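Local coordinates for peptidase M14 domain-containing protein (Shewanella amazonensis, PDB 2QVP), which is probably a zinc-dependent hydrolase of the peptidase M14 family, with a likely metallocarboxypeptidase activity, at residues P126-K138 and F225-G237. Sequence-based numbering, arbitrary orientation.
Sequences PNRGFFIENGKAK and FDTSFESFLVRSG. With GOL (glycerol), chain F; SO4 (sulfate ion), chain D.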
loop_
_atom_site.group_PDB
_atom_site.type_symbol
_atom_site.label_atom_id
_atom_site.label_comp_id
_atom_site.label_asym_id
_atom_site.label_seq_id
_atom_site.Cartn_x
_atom_site.Cartn_y
_atom_site.Cartn_z
ATOM N N PRO A 126 -5.032 -11.853 2.806
ATOM C CA PRO A 126 -4.337 -11.055 3.821
ATOM C C PRO A 126 -4.836 -9.644 4.119
ATOM O O PRO A 126 -4.417 -9.101 5.120
ATOM C CB PRO A 126 -2.870 -11.008 3.298
ATOM C CG PRO A 126 -2.768 -12.166 2.335
ATOM C CD PRO A 126 -4.124 -12.144 1.674
ATOM N N ASN A 127 -5.732 -9.084 3.318
ATOM C CA ASN A 127 -6.203 -7.726 3.524
ATOM C C ASN A 127 -7.384 -7.657 4.483
ATOM O O ASN A 127 -7.808 -6.575 4.816
ATOM C CB ASN A 127 -6.590 -7.089 2.191
ATOM C CG ASN A 127 -6.867 -5.599 2.289
ATOM O OD1 ASN A 127 -6.172 -4.868 2.971
ATOM N ND2 ASN A 127 -7.909 -5.157 1.618
ATOM N N ARG A 128 -7.934 -8.773 4.933
ATOM C CA ARG A 128 -9.064 -8.677 5.856
ATOM C C ARG A 128 -8.819 -9.376 7.183
ATOM O O ARG A 128 -7.821 -10.084 7.354
ATOM C CB ARG A 128 -10.402 -8.977 5.127
ATOM C CG ARG A 128 -10.817 -7.711 4.222
ATOM C CD ARG A 128 -12.294 -7.555 3.862
ATOM N NE ARG A 128 -13.141 -7.216 5.010
ATOM C CZ ARG A 128 -14.486 -7.307 5.029
ATOM N NH1 ARG A 128 -15.181 -7.687 3.945
ATOM N NH2 ARG A 128 -15.167 -7.011 6.152
ATOM N N GLY A 129 -9.650 -9.038 8.156
ATOM C CA GLY A 129 -9.553 -9.551 9.515
ATOM C C GLY A 129 -8.660 -8.776 10.452
ATOM O O GLY A 129 -7.975 -9.372 11.273
ATOM N N PHE A 130 -8.682 -7.457 10.357
ATOM C CA PHE A 130 -7.917 -6.585 11.263
ATOM C C PHE A 130 -8.930 -5.904 12.159
ATOM O O PHE A 130 -9.733 -5.110 11.678
ATOM C CB PHE A 130 -7.130 -5.544 10.478
ATOM C CG PHE A 130 -6.041 -6.126 9.633
ATOM C CD1 PHE A 130 -4.787 -6.370 10.189
ATOM C CD2 PHE A 130 -6.258 -6.438 8.286
ATOM C CE1 PHE A 130 -3.763 -6.907 9.420
ATOM C CE2 PHE A 130 -5.254 -6.991 7.521
ATOM C CZ PHE A 130 -3.989 -7.220 8.091
ATOM N N PHE A 131 -8.878 -6.194 13.457
ATOM C CA PHE A 131 -9.871 -5.700 14.387
ATOM C C PHE A 131 -9.237 -4.885 15.486
ATOM O O PHE A 131 -8.046 -5.019 15.782
ATOM C CB PHE A 131 -10.663 -6.856 15.023
ATOM C CG PHE A 131 -11.247 -7.769 14.042
ATOM C CD1 PHE A 131 -12.512 -7.505 13.496
ATOM C CD2 PHE A 131 -10.523 -8.877 13.600
ATOM C CE1 PHE A 131 -13.037 -8.342 12.533
ATOM C CE2 PHE A 131 -11.058 -9.735 12.662
ATOM C CZ PHE A 131 -12.313 -9.461 12.111
ATOM N N ILE A 132 -10.047 -3.988 16.032
ATOM C CA ILE A 132 -9.674 -3.184 17.154
ATOM C C ILE A 132 -10.938 -3.268 18.023
ATOM O O ILE A 132 -12.041 -2.924 17.561
ATOM C CB ILE A 132 -9.104 -1.740 16.721
ATOM C CG1 ILE A 132 -8.493 -1.020 17.923
ATOM C CG2 ILE A 132 -10.143 -0.837 16.084
ATOM C CD1 ILE A 132 -7.489 0.015 17.520
ATOM N N GLU A 133 -10.779 -3.813 19.233
ATOM C CA GLU A 133 -11.871 -4.034 20.196
ATOM C C GLU A 133 -11.542 -3.324 21.497
ATOM O O GLU A 133 -10.577 -3.701 22.182
ATOM C CB GLU A 133 -12.071 -5.527 20.475
ATOM C CG GLU A 133 -12.389 -6.366 19.265
ATOM C CD GLU A 133 -13.633 -5.896 18.539
ATOM O OE1 GLU A 133 -14.574 -5.489 19.224
ATOM O OE2 GLU A 133 -13.658 -5.936 17.288
ATOM N N ASN A 134 -12.334 -2.299 21.816
ATOM C CA ASN A 134 -12.154 -1.463 23.011
ATOM C C ASN A 134 -10.698 -0.994 23.169
ATOM O O ASN A 134 -10.097 -1.149 24.224
ATOM C CB ASN A 134 -12.651 -2.214 24.223
ATOM C CG ASN A 134 -14.098 -2.670 24.054
ATOM O OD1 ASN A 134 -14.976 -1.864 23.769
ATOM N ND2 ASN A 134 -14.340 -3.958 24.231
ATOM N N GLY A 135 -10.160 -0.484 22.063
ATOM C CA GLY A 135 -8.796 0.032 21.958
ATOM C C GLY A 135 -7.694 -0.976 21.667
ATOM O O GLY A 135 -6.576 -0.579 21.382
ATOM N N LYS A 136 -8.000 -2.269 21.706
ATOM C CA LYS A 136 -6.999 -3.308 21.562
ATOM C C LYS A 136 -7.065 -3.939 20.179
ATOM O O LYS A 136 -8.111 -4.438 19.772
ATOM C CB LYS A 136 -7.167 -4.349 22.676
ATOM C CG LYS A 136 -5.966 -5.303 22.867
ATOM C CD LYS A 136 -6.093 -6.051 24.223
ATOM C CE LYS A 136 -4.855 -6.899 24.580
ATOM N NZ LYS A 136 -4.546 -7.963 23.575
ATOM N N ALA A 137 -5.938 -3.868 19.461
ATOM C CA ALA A 137 -5.768 -4.512 18.162
ATOM C C ALA A 137 -5.777 -6.034 18.348
ATOM O O ALA A 137 -5.197 -6.533 19.330
ATOM C CB ALA A 137 -4.445 -4.050 17.491
ATOM N N LYS A 138 -6.462 -6.758 17.454
ATOM C CA LYS A 138 -6.484 -8.219 17.519
ATOM C C LYS A 138 -6.931 -8.887 16.232
ATOM O O LYS A 138 -7.614 -8.281 15.452
ATOM C CB LYS A 138 -7.332 -8.713 18.704
ATOM C CG LYS A 138 -8.717 -8.210 18.796
ATOM C CD LYS A 138 -9.107 -7.944 20.248
ATOM C CE LYS A 138 -8.965 -9.085 21.209
ATOM N NZ LYS A 138 -9.468 -8.648 22.546
ATOM N N PHE A 225 -15.666 1.791 5.933
ATOM C CA PHE A 225 -14.944 0.922 6.863
ATOM C C PHE A 225 -15.377 -0.540 6.819
ATOM O O PHE A 225 -16.555 -0.848 6.725
ATOM C CB PHE A 225 -15.077 1.433 8.286
ATOM C CG PHE A 225 -14.372 2.711 8.517
ATOM C CD1 PHE A 225 -14.982 3.910 8.214
ATOM C CD2 PHE A 225 -13.101 2.727 9.047
ATOM C CE1 PHE A 225 -14.337 5.105 8.426
ATOM C CE2 PHE A 225 -12.455 3.924 9.287
ATOM C CZ PHE A 225 -13.076 5.111 8.976
ATOM N N ASP A 226 -14.387 -1.425 6.856
ATOM C CA ASP A 226 -14.589 -2.867 6.922
ATOM C C ASP A 226 -13.455 -3.374 7.824
ATOM O O ASP A 226 -13.021 -2.626 8.679
ATOM C CB ASP A 226 -14.636 -3.472 5.513
ATOM C CG ASP A 226 -13.412 -3.163 4.697
ATOM O OD1 ASP A 226 -12.402 -2.635 5.246
ATOM O OD2 ASP A 226 -13.477 -3.434 3.474
ATOM N N THR A 227 -12.960 -4.593 7.649
ATOM C CA THR A 227 -11.854 -5.130 8.464
ATOM C C THR A 227 -10.528 -5.118 7.685
ATOM O O THR A 227 -9.599 -5.867 8.003
ATOM C CB THR A 227 -12.221 -6.502 8.991
ATOM O OG1 THR A 227 -12.270 -7.440 7.909
ATOM C CG2 THR A 227 -13.589 -6.425 9.734
ATOM N N SER A 228 -10.418 -4.219 6.694
ATOM C CA SER A 228 -9.178 -4.036 5.928
ATOM C C SER A 228 -8.104 -3.428 6.796
ATOM O O SER A 228 -8.385 -2.809 7.849
ATOM C CB SER A 228 -9.385 -3.178 4.666
ATOM O OG SER A 228 -9.709 -1.841 4.995
ATOM N N PHE A 229 -6.851 -3.620 6.356
ATOM C CA PHE A 229 -5.694 -3.070 7.060
ATOM C C PHE A 229 -5.810 -1.521 7.241
ATOM O O PHE A 229 -5.599 -0.981 8.339
ATOM C CB PHE A 229 -4.391 -3.522 6.357
ATOM C CG PHE A 229 -3.130 -3.026 6.998
ATOM C CD1 PHE A 229 -2.729 -3.500 8.255
ATOM C CD2 PHE A 229 -2.308 -2.117 6.332
ATOM C CE1 PHE A 229 -1.550 -3.069 8.829
ATOM C CE2 PHE A 229 -1.115 -1.696 6.887
ATOM C CZ PHE A 229 -0.733 -2.155 8.147
ATOM N N GLU A 230 -6.180 -0.833 6.175
ATOM C CA GLU A 230 -6.349 0.649 6.188
ATOM C C GLU A 230 -7.523 1.120 7.066
ATOM O O GLU A 230 -7.417 2.150 7.705
ATOM C CB GLU A 230 -6.418 1.254 4.744
ATOM C CG GLU A 230 -7.588 0.871 3.825
ATOM C CD GLU A 230 -7.469 -0.514 3.139
ATOM O OE1 GLU A 230 -6.530 -1.298 3.439
ATOM O OE2 GLU A 230 -8.351 -0.829 2.310
ATOM N N SER A 231 -8.635 0.389 7.063
ATOM C CA SER A 231 -9.746 0.656 7.986
ATOM C C SER A 231 -9.252 0.520 9.432
ATOM O O SER A 231 -9.538 1.368 10.263
ATOM C CB SER A 231 -10.924 -0.309 7.779
ATOM O OG SER A 231 -11.627 -0.024 6.595
ATOM N N PHE A 232 -8.510 -0.555 9.708
ATOM C CA PHE A 232 -7.922 -0.783 11.032
ATOM C C PHE A 232 -7.026 0.392 11.487
ATOM O O PHE A 232 -7.167 0.888 12.591
ATOM C CB PHE A 232 -7.145 -2.128 11.042
ATOM C CG PHE A 232 -6.175 -2.279 12.216
ATOM C CD1 PHE A 232 -6.637 -2.595 13.470
ATOM C CD2 PHE A 232 -4.811 -2.116 12.033
ATOM C CE1 PHE A 232 -5.747 -2.710 14.563
ATOM C CE2 PHE A 232 -3.918 -2.248 13.103
ATOM C CZ PHE A 232 -4.396 -2.540 14.373
ATOM N N LEU A 233 -6.091 0.801 10.638
ATOM C CA LEU A 233 -5.159 1.900 10.975
ATOM C C LEU A 233 -5.817 3.259 11.097
ATOM O O LEU A 233 -5.357 4.060 11.917
ATOM C CB LEU A 233 -4.002 1.975 9.974
ATOM C CG LEU A 233 -2.992 0.832 10.037
ATOM C CD1 LEU A 233 -1.951 1.084 8.984
ATOM C CD2 LEU A 233 -2.369 0.729 11.458
ATOM N N VAL A 234 -6.876 3.517 10.303
ATOM C CA VAL A 234 -7.664 4.755 10.432
ATOM C C VAL A 234 -8.452 4.734 11.765
ATOM O O VAL A 234 -8.445 5.745 12.504
ATOM C CB VAL A 234 -8.586 5.008 9.219
ATOM C CG1 VAL A 234 -9.597 6.116 9.511
ATOM C CG2 VAL A 234 -7.740 5.292 7.963
ATOM N N ARG A 235 -9.069 3.588 12.102
ATOM C CA ARG A 235 -9.788 3.461 13.378
ATOM C C ARG A 235 -8.784 3.482 14.536
ATOM O O ARG A 235 -9.143 3.880 15.619
ATOM C CB ARG A 235 -10.670 2.196 13.461
ATOM C CG ARG A 235 -11.731 2.021 12.342
ATOM C CD ARG A 235 -13.244 2.241 12.587
ATOM N NE ARG A 235 -13.740 3.624 12.578
ATOM C CZ ARG A 235 -14.989 4.012 12.244
ATOM N NH1 ARG A 235 -15.953 3.160 11.852
ATOM N NH2 ARG A 235 -15.294 5.306 12.292
ATOM N N SER A 236 -7.539 3.053 14.302
ATOM C CA SER A 236 -6.485 3.138 15.306
ATOM C C SER A 236 -5.911 4.564 15.520
ATOM O O SER A 236 -5.100 4.726 16.410
ATOM C CB SER A 236 -5.340 2.182 14.944
ATOM O OG SER A 236 -5.791 0.853 14.854
ATOM N N GLY A 237 -6.291 5.562 14.706
ATOM C CA GLY A 237 -5.782 6.946 14.813
ATOM C C GLY A 237 -5.090 7.591 13.601
ATOM O O GLY A 237 -4.763 8.801 13.660
HETATM C C1 GOL F . -12.777 -2.532 13.438
HETATM O O1 GOL F . -12.723 -3.529 14.442
HETATM C C2 GOL F . -11.776 -2.757 12.292
HETATM O O2 GOL F . -10.431 -2.719 12.760
HETATM C C3 GOL F . -11.825 -1.652 11.232
HETATM O O3 GOL F . -13.141 -1.263 10.824
HETATM S S SO4 D . -10.699 -7.404 0.159
HETATM O O1 SO4 D . -9.480 -8.125 0.493
HETATM O O2 SO4 D . -10.595 -6.737 -1.121
HETATM O O3 SO4 D . -11.824 -8.332 0.121
HETATM O O4 SO4 D . -10.924 -6.357 1.166
HETATM O O HOH W 1 -9.235 -2.794 0.889
HETATM O O HOH W 2 -4.670 -2.800 2.676
#
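Thr227 OG1 takes hydrogen bonds from two donors of the loop before strand 131-133: Gly129 N at 3.1 Å, nearly straight at 162°, and Arg128 NE at 3.0 Å, more bent and tilted out of the guanidinium plane. Phe130 N donates to Thr227 O at 3.0 Å. Thr227 CG2, set beside its own backbone N, packs 3.4 Å from Phe131 CE1. Asp226 stacks its carboxylate almost parallel to the Arg128 guanidinium, with CB over one face toward the rim; OD2 lies well out of that plane, so any attraction is probably electrostatic only. Asp226 OD1 accepts from Ser228 N, an Asx turn just ahead of helix 229-235, and also from the hydroxyls of Ser228 and Ser231. Ser228 is the N-cap, its OG accepting from Ser231 N. With an alanine in place of Asp226, these three donors would probably lose their shared acceptor, and Arg128 its nearby opposite charge. In this M14-type fold the loop and hairpin 131-138 pack against a short helix, whose Glu230 side chain lies about 6 Å from that of Glu245, the predicted proton donor/acceptor. Phe229 presents its edge to the face of Phe130 (centroids 5.3 Å apart, planes at 64°), with its CB also over that face. Phe232, its CG anti to the backbone N (chi1 164°), directs its ring edge at Ala137 CB, 3.5 Å from CZ. Two waters join Asn127 to Glu230, one bonding ND2 and OE2, the other donating to OD1 and OE1.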